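Local coordinates for flap endonuclease 1 (Desulfurococcus amylolyticus, PDB 3ORY), which probably cleaves the 5' flaps of branched DNA, as flap endonucleases of the XPG family do in DNA replication and repair, at residues V318-I321 against L322-H326. Numbering follows the deposited sequence.
Sequences VKRI and LVDEH
Lys319 NZ reaches Asp324 OD2 at 2.8 Å, a salt bridge between residues five apart on one helix and made to the carboxylate's syn lone pair. The lysine starts with CG anti to its backbone N (chi1 180°), then bends at chi2 and chi3, which swings the ammonium toward the C-terminal turn. Lys319 CG meanwhile lies 3.9 Å from Val323 CG2, and Val318 CG1 and Leu322 CD1 run side by side in the same direction, 3.8 Å apart.

The backbone shows how this end of the helix is wound. Leu322 N donates to Val318 O with an almost straight N-H...O angle of 176°, an ordinary i to i+4 bond. At the next residue, Lys319 O takes two donors, Val323 N in a bond bent to 133° and Asp324 N at 3.2 Å. Glu325 N then binds Arg320 O. The two i to i+5 bonds, from Asp324 N and Glu325 N, mark a wider pi-type turn at 322-325. His326 turns its ring edge to Ile321 O, with CD2 of His326 3.1 Å from that oxygen.

Second-shell partners set the polar ends: Asp316 forms a salt bridge with Arg320 NH1, while Asp63 OD2 is hydrogen-bonded to His326 ND1. Val318 packs on Leu152, Ala155 and Met156 of helix 143-156, and shares Phe76 of helix 70-84 with Leu322. Lys319 and Val323 meet Ile330 of helix 330-347, so helix 315-325 is packed against all three helices.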
loop_
_atom_site.group_PDB
_atom_site.type_symbol
_atom_site.label_atom_id
_atom_site.label_comp_id
_atom_site.label_asym_id
_atom_site.label_seq_id
_atom_site.Cartn_x
_atom_site.Cartn_y
_atom_site.Cartn_z
ATOM N N VAL A 318 11.176 -15.381 15.405
ATOM C CA VAL A 318 11.609 -14.476 14.336
ATOM C C VAL A 318 12.890 -15.008 13.674
ATOM O O VAL A 318 12.977 -15.064 12.445
ATOM C CB VAL A 318 11.825 -13.021 14.820
ATOM C CG1 VAL A 318 12.364 -12.154 13.675
ATOM C CG2 VAL A 318 10.523 -12.416 15.357
ATOM N N LYS A 319 13.871 -15.407 14.488
ATOM C CA LYS A 319 15.115 -15.976 13.959
ATOM C C LYS A 319 14.859 -17.205 13.086
ATOM O O LYS A 319 15.426 -17.323 11.998
ATOM C CB LYS A 319 16.096 -16.348 15.069
ATOM C CG LYS A 319 17.386 -16.946 14.499
ATOM C CD LYS A 319 17.853 -18.209 15.213
ATOM C CE LYS A 319 16.780 -19.247 15.364
ATOM N NZ LYS A 319 17.385 -20.601 15.438
ATOM N N ARG A 320 14.011 -18.117 13.568
ATOM C CA ARG A 320 13.679 -19.326 12.805
ATOM C C ARG A 320 13.134 -18.979 11.414
ATOM O O ARG A 320 13.621 -19.494 10.403
ATOM C CB ARG A 320 12.721 -20.239 13.586
ATOM C CG ARG A 320 13.382 -20.931 14.813
ATOM C CD ARG A 320 12.566 -22.130 15.353
ATOM N NE ARG A 320 11.125 -21.850 15.396
ATOM C CZ ARG A 320 10.473 -21.351 16.449
ATOM N NH1 ARG A 320 11.121 -21.071 17.581
ATOM N NH2 ARG A 320 9.161 -21.131 16.369
ATOM N N ILE A 321 12.155 -18.083 11.359
ATOM C CA ILE A 321 11.590 -17.639 10.079
ATOM C C ILE A 321 12.639 -16.970 9.169
ATOM O O ILE A 321 12.874 -17.424 8.040
ATOM C CB ILE A 321 10.367 -16.712 10.290
ATOM C CG1 ILE A 321 9.226 -17.492 10.957
ATOM C CG2 ILE A 321 9.888 -16.149 8.953
ATOM C CD1 ILE A 321 8.166 -16.633 11.606
ATOM N N LEU A 322 13.280 -15.909 9.657
ATOM C CA LEU A 322 14.183 -15.117 8.820
ATOM C C LEU A 322 15.532 -15.781 8.556
ATOM O O LEU A 322 15.935 -15.942 7.401
ATOM C CB LEU A 322 14.396 -13.714 9.412
ATOM C CG LEU A 322 13.138 -12.857 9.586
ATOM C CD1 LEU A 322 13.539 -11.489 10.101
ATOM C CD2 LEU A 322 12.358 -12.732 8.278
ATOM N N VAL A 323 16.228 -16.160 9.622
ATOM C CA VAL A 323 17.566 -16.731 9.476
ATOM C C VAL A 323 17.519 -18.174 8.966
ATOM O O VAL A 323 18.080 -18.466 7.916
ATOM C CB VAL A 323 18.401 -16.617 10.784
ATOM C CG1 VAL A 323 19.825 -17.184 10.594
ATOM C CG2 VAL A 323 18.458 -15.164 11.255
ATOM N N ASP A 324 16.850 -19.066 9.690
ATOM C CA ASP A 324 16.902 -20.499 9.360
ATOM C C ASP A 324 16.167 -20.842 8.066
ATOM O O ASP A 324 16.709 -21.529 7.205
ATOM C CB ASP A 324 16.372 -21.350 10.517
ATOM C CG ASP A 324 17.118 -21.094 11.815
ATOM O OD1 ASP A 324 18.276 -20.625 11.765
ATOM O OD2 ASP A 324 16.551 -21.354 12.886
ATOM N N GLU A 325 14.951 -20.340 7.925
ATOM C CA GLU A 325 14.120 -20.668 6.770
ATOM C C GLU A 325 14.407 -19.803 5.543
ATOM O O GLU A 325 14.166 -20.243 4.411
ATOM C CB GLU A 325 12.644 -20.570 7.142
ATOM C CG GLU A 325 12.164 -21.709 8.048
ATOM C CD GLU A 325 10.768 -21.481 8.633
ATOM O OE1 GLU A 325 9.935 -20.783 8.009
ATOM O OE2 GLU A 325 10.512 -22.006 9.737
ATOM N N HIS A 326 14.904 -18.583 5.755
ATOM C CA HIS A 326 15.062 -17.637 4.646
ATOM C C HIS A 326 16.449 -16.995 4.509
ATOM O O HIS A 326 16.642 -16.044 3.736
ATOM C CB HIS A 326 13.939 -16.590 4.668
ATOM C CG HIS A 326 12.581 -17.174 4.419
ATOM N ND1 HIS A 326 12.192 -17.644 3.184
ATOM C CD2 HIS A 326 11.530 -17.382 5.249
ATOM C CE1 HIS A 326 10.956 -18.109 3.260
ATOM N NE2 HIS A 326 10.532 -17.964 4.502
#